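Folylpolyglutamate synthase (FolC) (Helicobacter pylori, PDB 6K8C) probably adds glutamate to dihydropteroate and to reduced folates in ATP-dependent ligase reactions, making dihydrofolate and folylpolyglutamates. Local coordinates at residues A[47-52]-A[137-142]; A[221-226]-A[239-244]; A[326-331]-A[357-362]. All blocks are in the same frame, centred on the assembly; numbering follows the deposited sequence.

In the fold
The three contacts follow one another along the chain and none touches another. Contact 1 pairs strands 48-53 and 138-142 inside the mixed sheet of the Mur ligase middle region, whose family belongs to the P-loop NTPase clan; strand 48-53 runs toward the Gly-Thr-Asn-Gly-Lys-Gly-Ser sequence that runs into the start of helix 58-70, consistent with the ATP site. Contact 2 belongs to the same region but sits at the protein surface, its centre about 22 Å from that of contact 1. Contact 3 belongs to the glutamate ligase region, on the opposite side of the chain's centre from contact 1, with centres about 42 Å apart; nearest atoms of contacts 2 and 3 are about 12 Å apart.

Contact 1: residues A[47-52]-A[137-142]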
ATOM      1  N   ALA A  47       5.198 -18.123  11.607  1.00 36.74           N
ATOM      2  CA  ALA A  47       4.813 -17.877  10.224  1.00 34.31           C
ATOM      3  C   ALA A  47       6.021 -17.495   9.379  1.00 31.26           C
ATOM      4  O   ALA A  47       6.942 -16.815   9.842  1.00 34.86           O
ATOM      5  CB  ALA A  47       3.763 -16.768  10.166  1.00 38.48           C
ATOM      6  N   LYS A  48       6.024 -17.950   8.132  1.00 32.99           N
ATOM      7  CA  LYS A  48       7.048 -17.509   7.202  1.00 27.50           C
ATOM      8  C   LYS A  48       6.747 -16.075   6.790  1.00 29.84           C
ATOM      9  O   LYS A  48       5.607 -15.740   6.459  1.00 30.18           O
ATOM     10  CB  LYS A  48       7.103 -18.438   5.990  1.00 35.73           C
ATOM     11  CG  LYS A  48       7.602 -19.839   6.328  1.00 39.00           C
ATOM     12  CD  LYS A  48       7.647 -20.732   5.091  1.00 52.89           C
ATOM     13  CE  LYS A  48       7.912 -22.190   5.454  1.00 53.96           C
ATOM     14  NZ  LYS A  48       9.078 -22.340   6.369  1.00 66.55           N
ATOM     15  N   VAL A  49       7.762 -15.220   6.838  1.00 25.09           N
ATOM     16  CA  VAL A  49       7.582 -13.780   6.693  1.00 30.57           C
ATOM     17  C   VAL A  49       8.041 -13.365   5.306  1.00 27.00           C
ATOM     18  O   VAL A  49       9.179 -13.646   4.916  1.00 23.42           O
ATOM     19  CB  VAL A  49       8.359 -13.008   7.772  1.00 34.69           C
ATOM     20  CG1 VAL A  49       8.437 -11.517   7.417  1.00 34.75           C
ATOM     21  CG2 VAL A  49       7.713 -13.215   9.131  1.00 31.95           C
ATOM     22  N   ILE A  50       7.172 -12.672   4.577  1.00 24.13           N
ATOM     23  CA  ILE A  50       7.499 -12.130   3.263  1.00 24.75           C
ATOM     24  C   ILE A  50       7.575 -10.613   3.383  1.00 21.63           C
ATOM     25  O   ILE A  50       6.581  -9.962   3.720  1.00 26.09           O
ATOM     26  CB  ILE A  50       6.472 -12.551   2.204  1.00 29.21           C
ATOM     27  CG1 ILE A  50       6.447 -14.078   2.083  1.00 31.42           C
ATOM     28  CG2 ILE A  50       6.827 -11.930   0.864  1.00 29.51           C
ATOM     29  CD1 ILE A  50       5.255 -14.720   2.720  1.00 32.51           C
ATOM     30  N   HIS A  51       8.745 -10.054   3.107  1.00 23.91           N
ATOM     31  CA  HIS A  51       8.986  -8.621   3.255  1.00 31.39           C
ATOM     32  C   HIS A  51       8.768  -7.945   1.904  1.00 25.61           C
ATOM     33  O   HIS A  51       9.526  -8.179   0.961  1.00 29.74           O
ATOM     34  CB  HIS A  51      10.405  -8.380   3.765  1.00 26.49           C
ATOM     35  CG  HIS A  51      10.613  -7.045   4.410  1.00 38.65           C
ATOM     36  ND1 HIS A  51      11.864  -6.484   4.562  1.00 38.35           N
ATOM     37  CD2 HIS A  51       9.739  -6.166   4.955  1.00 39.30           C
ATOM     38  CE1 HIS A  51      11.750  -5.314   5.167  1.00 38.50           C
ATOM     39  NE2 HIS A  51      10.472  -5.098   5.417  1.00 42.26           N
ATOM     40  N   VAL A  52       7.749  -7.094   1.815  1.00 26.70           N
ATOM     41  CA  VAL A  52       7.437  -6.365   0.589  1.00 26.59           C
ATOM     42  C   VAL A  52       8.056  -4.973   0.689  1.00 28.92           C
ATOM     43  O   VAL A  52       7.688  -4.181   1.565  1.00 26.50           O
ATOM     44  CB  VAL A  52       5.918  -6.288   0.354  1.00 23.95           C
ATOM     45  CG1 VAL A  52       5.620  -5.557  -0.946  1.00 24.87           C
ATOM     46  CG2 VAL A  52       5.318  -7.690   0.312  1.00 25.80           C
ATOM     47  N   ASP A 137       0.120 -19.047   8.835  1.00 35.04           N
ATOM     48  CA  ASP A 137       1.166 -19.738   8.096  1.00 30.13           C
ATOM     49  C   ASP A 137       2.126 -18.761   7.432  1.00 28.78           C
ATOM     50  O   ASP A 137       3.320 -19.057   7.307  1.00 28.62           O
ATOM     51  CB  ASP A 137       0.540 -20.658   7.046  1.00 28.66           C
ATOM     52  CG  ASP A 137      -0.379 -21.692   7.658  1.00 33.41           C
ATOM     53  OD1 ASP A 137       0.124 -22.540   8.418  1.00 36.93           O
ATOM     54  OD2 ASP A 137      -1.596 -21.648   7.394  1.00 32.35           O
ATOM     55  N   TYR A 138       1.626 -17.606   7.002  1.00 28.52           N
ATOM     56  CA  TYR A 138       2.431 -16.625   6.293  1.00 26.94           C
ATOM     57  C   TYR A 138       2.081 -15.235   6.795  1.00 25.52           C
ATOM     58  O   TYR A 138       0.919 -14.947   7.102  1.00 24.76           O
ATOM     59  CB  TYR A 138       2.213 -16.698   4.771  1.00 24.03           C
ATOM     60  CG  TYR A 138       2.729 -17.980   4.158  1.00 28.24           C
ATOM     61  CD1 TYR A 138       4.041 -18.083   3.714  1.00 33.58           C
ATOM     62  CD2 TYR A 138       1.904 -19.093   4.034  1.00 29.34           C
ATOM     63  CE1 TYR A 138       4.518 -19.262   3.159  1.00 33.81           C
ATOM     64  CE2 TYR A 138       2.370 -20.270   3.489  1.00 29.17           C
ATOM     65  CZ  TYR A 138       3.676 -20.352   3.053  1.00 33.21           C
ATOM     66  OH  TYR A 138       4.142 -21.529   2.502  1.00 33.07           O
ATOM     67  N   LEU A 139       3.096 -14.385   6.879  1.00 28.15           N
ATOM     68  CA  LEU A 139       2.932 -12.979   7.229  1.00 26.96           C
ATOM     69  C   LEU A 139       3.530 -12.160   6.093  1.00 21.98           C
ATOM     70  O   LEU A 139       4.746 -12.195   5.872  1.00 26.32           O
ATOM     71  CB  LEU A 139       3.606 -12.665   8.562  1.00 26.00           C
ATOM     72  CG  LEU A 139       3.668 -11.188   8.956  1.00 29.48           C
ATOM     73  CD1 LEU A 139       2.270 -10.597   9.034  1.00 28.32           C
ATOM     74  CD2 LEU A 139       4.410 -11.017  10.275  1.00 29.23           C
ATOM     75  N   VAL A 140       2.674 -11.470   5.345  1.00 24.57           N
ATOM     76  CA  VAL A 140       3.100 -10.606   4.248  1.00 26.26           C
ATOM     77  C   VAL A 140       3.224  -9.202   4.826  1.00 26.31           C
ATOM     78  O   VAL A 140       2.220  -8.563   5.155  1.00 27.36           O
ATOM     79  CB  VAL A 140       2.126 -10.655   3.061  1.00 25.67           C
ATOM     80  CG1 VAL A 140       2.668  -9.820   1.894  1.00 23.18           C
ATOM     81  CG2 VAL A 140       1.921 -12.099   2.597  1.00 21.46           C
ATOM     82  N   LEU A 141       4.461  -8.734   4.948  1.00 27.76           N
ATOM     83  CA  LEU A 141       4.823  -7.584   5.771  1.00 23.66           C
ATOM     84  C   LEU A 141       5.328  -6.470   4.863  1.00 26.11           C
ATOM     85  O   LEU A 141       6.432  -6.561   4.316  1.00 30.33           O
ATOM     86  CB  LEU A 141       5.892  -7.992   6.784  1.00 33.48           C
ATOM     87  CG  LEU A 141       6.112  -7.216   8.079  1.00 40.05           C
ATOM     88  CD1 LEU A 141       4.935  -7.380   9.019  1.00 38.55           C
ATOM     89  CD2 LEU A 141       7.393  -7.705   8.730  1.00 43.72           C
ATOM     90  N   GLU A 142       4.528  -5.423   4.711  1.00 29.83           N
ATOM     91  CA  GLU A 142       4.914  -4.284   3.889  1.00 24.45           C
ATOM     92  C   GLU A 142       5.805  -3.345   4.688  1.00 31.44           C
ATOM     93  O   GLU A 142       5.473  -2.971   5.818  1.00 29.79           O
ATOM     94  CB  GLU A 142       3.669  -3.544   3.410  1.00 26.56           C
ATOM     95  CG  GLU A 142       3.925  -2.425   2.427  1.00 31.82           C
ATOM     96  CD  GLU A 142       2.644  -1.711   2.055  1.00 37.95           C
ATOM     97  OE1 GLU A 142       2.463  -0.553   2.483  1.00 44.91           O
ATOM     98  OE2 GLU A 142       1.810  -2.315   1.351  1.00 31.14           O
TER
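Ile50 and Leu139 meet through a backbone bond, Ile50 N to Leu139 O at 2.8 Å, and Leu141 N returns to Ile50 O at 2.7 Å. Lys48 N to Asp137 O, Leu139 N to Lys48 O and Val52 N to Leu141 O complete a parallel ladder of five bonds. CA-H...O contacts run beside them, such as Val49 CA to Leu139 O.

Side chains alternate between two faces. On one, Ile50 carries CG1 anti to its carbonyl carbon (chi1 -61°), which sends CD1 obliquely onto Tyr138 CD1 at 3.7 Å; the CB of Lys48 lies 3.8 Å from the same Tyr138 CD1. Farther along, Val52 CG2 crosses to Val140 CG1 at 3.7 Å. On the other face, Val49 and Leu139 run side by side, Val49 CG2 to Leu139 CD2 at 4.1 Å, and the His51 ring brings CD2, at its edge, to Leu141 O at 3.4 Å.

These are neighbouring central strands of the P-loop-type sheet in the Mur ligase middle region, strand 48-53 leading into the probable nucleotide-binding P-loop and helix 58-70. That helix lies over the Ile50 and Val52 face: Leu65 touches Ile50, Thr66 touches Val140, and Lys58 reaches both Val52 and Glu142. Strand 76-79 flanks 138-142 and strand 159-162 flanks 48-53. Outside the pair, the NE2 of His51 bonds Thr152 OG1, Glu142 OE1 takes the N-H of Ser81, and Asp137 OD2 takes that of Lys75; Phe74 meets the Tyr138 ring edge-to-face.

Contact 2: residues A[221-226]-A[239-244]; sequences NEISKG and FLAMNL
Met242 lays its CE methyl against the backbone of Glu222, while Ile223 packs on Ala241. CG of Met242 stands anti to the backbone N (chi1 -175°), and bends at chi2 and chi3 then turn the methyl toward the extended loop. There CE comes 3.6 Å from Glu222 N and 3.8 Å from Glu222 O. The amide side chain of Asn221 crosses Met242 at about a right angle, with OD1 4.1 Å from the Met242 CE. Ile223 meets Met242 obliquely, CG1 to CE at 4.0 Å, and its CG1, CG2 and CD1 all lie against the Ala241 CB from the loop side, CG1 being closest at 3.9 Å.

The loop leads from strand 215-218, an edge strand of its sheet, into helix 225-234, and the contact sets it against the first turn of helix 241-254. Pro196 and Val219 also touch Met242.

No hydrogen bond joins the two segments, so the attachment rests on van der Waals packing, apolar at Ile223 and of a methyl on the peptide backbone at Glu222; the directional bonds near it are made by Ser224, whose N reaches Glu245 of helix 241-254 and whose OG, bonding Val227 N, caps helix 225-234.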
ATOM      1  N   ASN A 221      10.388  -9.232 -17.737  1.00 30.49           N
ATOM      2  CA  ASN A 221       9.462  -8.180 -18.153  1.00 29.15           C
ATOM      3  C   ASN A 221       8.530  -8.779 -19.202  1.00 31.07           C
ATOM      4  O   ASN A 221       8.698  -8.609 -20.413  1.00 29.14           O
ATOM      5  CB  ASN A 221      10.222  -6.964 -18.675  1.00 25.31           C
ATOM      6  CG  ASN A 221       9.321  -5.759 -18.878  1.00 34.97           C
ATOM      7  OD1 ASN A 221       8.118  -5.898 -19.105  1.00 34.91           O
ATOM      8  ND2 ASN A 221       9.898  -4.569 -18.787  1.00 34.36           N
ATOM      9  N   GLU A 222       7.513  -9.485 -18.712  1.00 28.53           N
ATOM     10  CA  GLU A 222       6.722 -10.383 -19.545  1.00 35.38           C
ATOM     11  C   GLU A 222       5.436 -10.726 -18.806  1.00 37.06           C
ATOM     12  O   GLU A 222       5.485 -11.106 -17.635  1.00 29.90           O
ATOM     13  CB  GLU A 222       7.526 -11.653 -19.849  1.00 35.17           C
ATOM     14  CG  GLU A 222       6.734 -12.794 -20.440  1.00 39.21           C
ATOM     15  CD  GLU A 222       6.717 -12.760 -21.955  1.00 47.43           C
ATOM     16  OE1 GLU A 222       6.891 -11.664 -22.532  1.00 49.99           O
ATOM     17  OE2 GLU A 222       6.538 -13.831 -22.571  1.00 61.53           O
ATOM     18  N   ILE A 223       4.296 -10.599 -19.482  1.00 28.38           N
ATOM     19  CA  ILE A 223       2.995 -10.896 -18.885  1.00 27.90           C
ATOM     20  C   ILE A 223       2.441 -12.162 -19.526  1.00 36.71           C
ATOM     21  O   ILE A 223       2.259 -12.221 -20.748  1.00 31.42           O
ATOM     22  CB  ILE A 223       2.015  -9.723 -19.033  1.00 26.13           C
ATOM     23  CG1 ILE A 223       2.457  -8.556 -18.145  1.00 30.39           C
ATOM     24  CG2 ILE A 223       0.634 -10.151 -18.591  1.00 31.24           C
ATOM     25  CD1 ILE A 223       2.301  -7.204 -18.804  1.00 44.07           C
ATOM     26  N   SER A 224       2.161 -13.165 -18.697  1.00 33.36           N
ATOM     27  CA  SER A 224       1.633 -14.430 -19.185  1.00 41.38           C
ATOM     28  C   SER A 224       0.182 -14.282 -19.633  1.00 48.23           C
ATOM     29  O   SER A 224      -0.539 -13.368 -19.222  1.00 36.40           O
ATOM     30  CB  SER A 224       1.731 -15.506 -18.105  1.00 44.22           C
ATOM     31  OG  SER A 224       0.907 -15.189 -16.991  1.00 39.42           O
ATOM     32  N   LYS A 225      -0.244 -15.211 -20.494  1.00 37.88           N
ATOM     33  CA  LYS A 225      -1.635 -15.231 -20.934  1.00 43.55           C
ATOM     34  C   LYS A 225      -2.583 -15.416 -19.754  1.00 35.19           C
ATOM     35  O   LYS A 225      -3.641 -14.781 -19.693  1.00 38.11           O
ATOM     36  CB  LYS A 225      -1.838 -16.338 -21.972  1.00 46.77           C
ATOM     37  CG  LYS A 225      -3.275 -16.831 -22.093  1.00 53.90           C
ATOM     38  CD  LYS A 225      -3.510 -17.553 -23.414  1.00 64.40           C
ATOM     39  CE  LYS A 225      -3.806 -16.573 -24.539  1.00 62.71           C
ATOM     40  NZ  LYS A 225      -4.037 -17.273 -25.836  1.00 77.94           N
ATOM     41  N   GLY A 226      -2.218 -16.279 -18.805  1.00 34.25           N
ATOM     42  CA  GLY A 226      -3.065 -16.486 -17.641  1.00 40.48           C
ATOM     43  C   GLY A 226      -3.299 -15.213 -16.853  1.00 40.24           C
ATOM     44  O   GLY A 226      -4.408 -14.963 -16.374  1.00 34.89           O
ATOM     45  N   PHE A 239      -4.937  -2.227 -11.689  1.00 30.49           N
ATOM     46  CA  PHE A 239      -3.705  -2.796 -11.160  1.00 34.72           C
ATOM     47  C   PHE A 239      -2.804  -3.260 -12.299  1.00 35.15           C
ATOM     48  O   PHE A 239      -3.268  -3.916 -13.235  1.00 36.82           O
ATOM     49  CB  PHE A 239      -4.015  -3.956 -10.216  1.00 31.16           C
ATOM     50  CG  PHE A 239      -4.986  -3.599  -9.131  1.00 31.16           C
ATOM     51  CD1 PHE A 239      -4.593  -2.807  -8.066  1.00 37.06           C
ATOM     52  CD2 PHE A 239      -6.296  -4.044  -9.183  1.00 34.40           C
ATOM     53  CE1 PHE A 239      -5.488  -2.473  -7.058  1.00 33.39           C
ATOM     54  CE2 PHE A 239      -7.197  -3.709  -8.181  1.00 45.06           C
ATOM     55  CZ  PHE A 239      -6.789  -2.923  -7.119  1.00 37.20           C
ATOM     56  N   LEU A 240      -1.523  -2.904 -12.213  1.00 32.29           N
ATOM     57  CA  LEU A 240      -0.550  -3.331 -13.212  1.00 35.46           C
ATOM     58  C   LEU A 240      -0.461  -4.848 -13.256  1.00 38.52           C
ATOM     59  O   LEU A 240      -0.326  -5.505 -12.220  1.00 30.40           O
ATOM     60  CB  LEU A 240       0.826  -2.743 -12.899  1.00 41.74           C
ATOM     61  CG  LEU A 240       1.154  -1.336 -13.394  1.00 57.14           C
ATOM     62  CD1 LEU A 240       2.495  -0.879 -12.833  1.00 62.49           C
ATOM     63  CD2 LEU A 240       1.159  -1.293 -14.915  1.00 46.55           C
ATOM     64  N   ALA A 241      -0.531  -5.404 -14.466  1.00 33.74           N
ATOM     65  CA  ALA A 241      -0.436  -6.852 -14.618  1.00 26.01           C
ATOM     66  C   ALA A 241       0.875  -7.382 -14.049  1.00 24.96           C
ATOM     67  O   ALA A 241       0.910  -8.474 -13.474  1.00 26.49           O
ATOM     68  CB  ALA A 241      -0.583  -7.237 -16.092  1.00 28.64           C
ATOM     69  N   MET A 242       1.959  -6.609 -14.177  1.00 23.80           N
ATOM     70  CA  MET A 242       3.252  -7.061 -13.664  1.00 29.30           C
ATOM     71  C   MET A 242       3.220  -7.286 -12.154  1.00 25.64           C
ATOM     72  O   MET A 242       3.957  -8.137 -11.636  1.00 25.03           O
ATOM     73  CB  MET A 242       4.339  -6.052 -14.031  1.00 26.65           C
ATOM     74  CG  MET A 242       5.757  -6.486 -13.655  1.00 33.76           C
ATOM     75  SD  MET A 242       6.343  -7.969 -14.516  1.00 40.61           S
ATOM     76  CE  MET A 242       5.780  -7.648 -16.165  1.00 28.72           C
ATOM     77  N   ASN A 243       2.367  -6.554 -11.434  1.00 26.19           N
ATOM     78  CA  ASN A 243       2.259  -6.771  -9.993  1.00 27.86           C
ATOM     79  C   ASN A 243       1.788  -8.185  -9.691  1.00 26.97           C
ATOM     80  O   ASN A 243       2.299  -8.834  -8.769  1.00 25.87           O
ATOM     81  CB  ASN A 243       1.326  -5.732  -9.369  1.00 26.21           C
ATOM     82  CG  ASN A 243       1.930  -4.336  -9.368  1.00 25.40           C
ATOM     83  OD1 ASN A 243       3.132  -4.174  -9.551  1.00 32.76           O
ATOM     84  ND2 ASN A 243       1.097  -3.324  -9.157  1.00 26.44           N
ATOM     85  N   LEU A 244       0.835  -8.694 -10.477  1.00 23.99           N
ATOM     86  CA  LEU A 244       0.390 -10.070 -10.289  1.00 28.65           C
ATOM     87  C   LEU A 244       1.455 -11.066 -10.731  1.00 20.87           C
ATOM     88  O   LEU A 244       1.609 -12.126 -10.112  1.00 25.05           O
ATOM     89  CB  LEU A 244      -0.924 -10.316 -11.037  1.00 31.11           C
ATOM     90  CG  LEU A 244      -1.512 -11.738 -10.964  1.00 33.08           C
ATOM     91  CD1 LEU A 244      -1.792 -12.215  -9.516  1.00 27.55           C
ATOM     92  CD2 LEU A 244      -2.779 -11.833 -11.801  1.00 33.04           C
TER

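Contact 3: residues A[326-331]-A[357-362]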
ATOM      1  N   ILE A 326      -4.920  12.936 -19.007  1.00 27.98           N
ATOM      2  CA  ILE A 326      -5.607  11.662 -19.216  1.00 26.86           C
ATOM      3  C   ILE A 326      -7.050  11.741 -18.728  1.00 28.56           C
ATOM      4  O   ILE A 326      -7.972  11.228 -19.377  1.00 26.09           O
ATOM      5  CB  ILE A 326      -4.826  10.528 -18.525  1.00 31.03           C
ATOM      6  CG1 ILE A 326      -3.557  10.199 -19.323  1.00 27.17           C
ATOM      7  CG2 ILE A 326      -5.700   9.289 -18.340  1.00 26.23           C
ATOM      8  CD1 ILE A 326      -2.472   9.537 -18.494  1.00 30.00           C
ATOM      9  N   LEU A 327      -7.274  12.399 -17.587  1.00 25.70           N
ATOM     10  CA  LEU A 327      -8.614  12.444 -17.013  1.00 26.56           C
ATOM     11  C   LEU A 327      -9.502  13.484 -17.682  1.00 28.44           C
ATOM     12  O   LEU A 327     -10.728  13.336 -17.663  1.00 23.55           O
ATOM     13  CB  LEU A 327      -8.540  12.724 -15.509  1.00 25.78           C
ATOM     14  CG  LEU A 327      -7.983  11.570 -14.673  1.00 31.89           C
ATOM     15  CD1 LEU A 327      -7.584  12.040 -13.279  1.00 26.05           C
ATOM     16  CD2 LEU A 327      -9.017  10.460 -14.598  1.00 28.85           C
ATOM     17  N   LYS A 328      -8.913  14.522 -18.277  1.00 26.36           N
ATOM     18  CA  LYS A 328      -9.701  15.627 -18.825  1.00 28.64           C
ATOM     19  C   LYS A 328     -10.897  15.206 -19.678  1.00 29.45           C
ATOM     20  O   LYS A 328     -11.961  15.834 -19.541  1.00 30.84           O
ATOM     21  CB  LYS A 328      -8.794  16.562 -19.643  1.00 28.12           C
ATOM     22  CG  LYS A 328      -9.550  17.754 -20.210  1.00 32.13           C
ATOM     23  CD  LYS A 328      -8.665  18.669 -21.034  1.00 34.86           C
ATOM     24  CE  LYS A 328      -9.502  19.767 -21.672  1.00 42.58           C
ATOM     25  NZ  LYS A 328      -8.685  20.592 -22.600  1.00 49.95           N
ATOM     26  N   PRO A 329     -10.814  14.195 -20.554  1.00 28.12           N
ATOM     27  CA  PRO A 329     -11.991  13.853 -21.375  1.00 31.05           C
ATOM     28  C   PRO A 329     -13.244  13.502 -20.584  1.00 37.89           C
ATOM     29  O   PRO A 329     -14.340  13.563 -21.152  1.00 30.99           O
ATOM     30  CB  PRO A 329     -11.501  12.659 -22.203  1.00 32.81           C
ATOM     31  CG  PRO A 329     -10.048  12.894 -22.344  1.00 32.36           C
ATOM     32  CD  PRO A 329      -9.614  13.476 -21.020  1.00 27.73           C
ATOM     33  N   VAL A 330     -13.137  13.149 -19.300  1.00 29.28           N
ATOM     34  CA  VAL A 330     -14.317  12.819 -18.507  1.00 26.76           C
ATOM     35  C   VAL A 330     -14.514  13.781 -17.341  1.00 30.87           C
ATOM     36  O   VAL A 330     -15.330  13.510 -16.456  1.00 35.14           O
ATOM     37  CB  VAL A 330     -14.274  11.362 -17.998  1.00 34.21           C
ATOM     38  CG1 VAL A 330     -14.320  10.376 -19.157  1.00 31.90           C
ATOM     39  CG2 VAL A 330     -13.043  11.125 -17.134  1.00 26.46           C
ATOM     40  N   ILE A 331     -13.788  14.898 -17.317  1.00 29.80           N
ATOM     41  CA  ILE A 331     -13.800  15.826 -16.191  1.00 28.00           C
ATOM     42  C   ILE A 331     -14.252  17.191 -16.691  1.00 33.91           C
ATOM     43  O   ILE A 331     -13.649  17.750 -17.615  1.00 29.95           O
ATOM     44  CB  ILE A 331     -12.424  15.928 -15.516  1.00 27.17           C
ATOM     45  CG1 ILE A 331     -12.035  14.581 -14.899  1.00 27.70           C
ATOM     46  CG2 ILE A 331     -12.448  17.016 -14.440  1.00 27.49           C
ATOM     47  CD1 ILE A 331     -13.035  14.073 -13.859  1.00 27.28           C
ATOM     48  N   LEU A 357      -4.190  23.111 -19.549  1.00 35.46           N
ATOM     49  CA  LEU A 357      -5.040  22.032 -20.031  1.00 34.08           C
ATOM     50  C   LEU A 357      -6.444  22.492 -20.404  1.00 27.57           C
ATOM     51  O   LEU A 357      -7.176  21.731 -21.044  1.00 40.33           O
ATOM     52  CB  LEU A 357      -5.108  20.930 -18.972  1.00 40.14           C
ATOM     53  CG  LEU A 357      -3.829  20.093 -18.928  1.00 31.99           C
ATOM     54  CD1 LEU A 357      -3.775  19.236 -17.680  1.00 29.40           C
ATOM     55  CD2 LEU A 357      -3.703  19.233 -20.190  1.00 29.97           C
ATOM     56  N   GLY A 358      -6.837  23.708 -20.040  1.00 31.40           N
ATOM     57  CA  GLY A 358      -8.189  24.154 -20.313  1.00 37.72           C
ATOM     58  C   GLY A 358      -9.241  23.590 -19.381  1.00 38.55           C
ATOM     59  O   GLY A 358     -10.397  23.433 -19.785  1.00 40.72           O
ATOM     60  N   LEU A 359      -8.875  23.278 -18.143  1.00 37.80           N
ATOM     61  CA  LEU A 359      -9.804  22.732 -17.161  1.00 37.49           C
ATOM     62  C   LEU A 359     -10.251  23.846 -16.222  1.00 33.29           C
ATOM     63  O   LEU A 359      -9.414  24.484 -15.575  1.00 36.71           O
ATOM     64  CB  LEU A 359      -9.155  21.602 -16.364  1.00 33.36           C
ATOM     65  CG  LEU A 359      -9.034  20.225 -17.019  1.00 39.80           C
ATOM     66  CD1 LEU A 359      -8.005  19.371 -16.278  1.00 34.60           C
ATOM     67  CD2 LEU A 359     -10.388  19.529 -17.060  1.00 32.83           C
ATOM     68  N   GLU A 360     -11.561  24.081 -16.156  1.00 35.97           N
ATOM     69  CA  GLU A 360     -12.097  24.968 -15.132  1.00 44.11           C
ATOM     70  C   GLU A 360     -11.749  24.428 -13.755  1.00 47.27           C
ATOM     71  O   GLU A 360     -11.700  23.214 -13.535  1.00 43.03           O
ATOM     72  CB  GLU A 360     -13.616  25.104 -15.259  1.00 46.32           C
ATOM     73  CG  GLU A 360     -14.138  25.171 -16.678  1.00 56.63           C
ATOM     74  CD  GLU A 360     -13.970  26.544 -17.292  1.00 76.54           C
ATOM     75  OE1 GLU A 360     -13.683  27.499 -16.539  1.00 70.90           O
ATOM     76  OE2 GLU A 360     -14.130  26.669 -18.524  1.00 81.74           O
ATOM     77  N   TYR A 361     -11.505  25.334 -12.814  1.00 38.07           N
ATOM     78  CA  TYR A 361     -11.161  24.893 -11.473  1.00 42.24           C
ATOM     79  C   TYR A 361     -11.642  25.903 -10.442  1.00 47.33           C
ATOM     80  O   TYR A 361     -12.029  27.029 -10.764  1.00 43.82           O
ATOM     81  CB  TYR A 361      -9.655  24.655 -11.329  1.00 37.10           C
ATOM     82  CG  TYR A 361      -8.816  25.898 -11.498  1.00 44.50           C
ATOM     83  CD1 TYR A 361      -8.570  26.748 -10.426  1.00 42.86           C
ATOM     84  CD2 TYR A 361      -8.261  26.217 -12.729  1.00 43.23           C
ATOM     85  CE1 TYR A 361      -7.806  27.886 -10.581  1.00 51.03           C
ATOM     86  CE2 TYR A 361      -7.492  27.352 -12.891  1.00 50.53           C
ATOM     87  CZ  TYR A 361      -7.265  28.182 -11.814  1.00 51.70           C
ATOM     88  OH  TYR A 361      -6.499  29.314 -11.976  1.00 51.46           O
ATOM     89  N   ALA A 362     -11.605  25.465  -9.191  1.00 41.40           N
ATOM     90  CA  ALA A 362     -11.896  26.264  -8.006  1.00 49.75           C
ATOM     91  C   ALA A 362     -11.386  25.460  -6.817  1.00 48.75           C
ATOM     92  O   ALA A 362     -10.929  24.323  -6.970  1.00 41.21           O
ATOM     93  CB  ALA A 362     -13.387  26.585  -7.881  1.00 46.50           C
TER
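Lys328 sets its CG anti to the backbone N (chi1 -178°) and keeps the rest of its chain extended, a straight arm that carries NZ to the carbonyl of Leu357. Leu359 turns CG anti to its carbonyl carbon (chi1 -78°) and slides past the lysine in the opposite direction, its CD2 3.7 Å from Lys328 CG. The modelled hydrogen bond from Lys328 NZ to Leu357 O is very short at 2.4 Å, so its exact length is doubtful.

Leu357 O lies at the C-terminal end of helix 347-357, and the lysine's amino group is placed near that end, its exact position uncertain. Gly358, with positive phi (77°), closes that helix in a Schellman motif, and the chain then enters edge strand 361-363 of the glutamate ligase sheet. The contact thus joins two helix-to-strand turns: helix 320-327 passes through a 3-10 segment into strand 331-336, which lies beside 361-363.

Beyond the lysine contact, Leu359 CD2 also meets Ile331, at 3.8 Å from the O and 4.2 Å from the CG2 of Ile331. Val334 and Leu354 touch Leu359 as well, while Leu357 packs on Phe321 and Leu324 of helix 320-327.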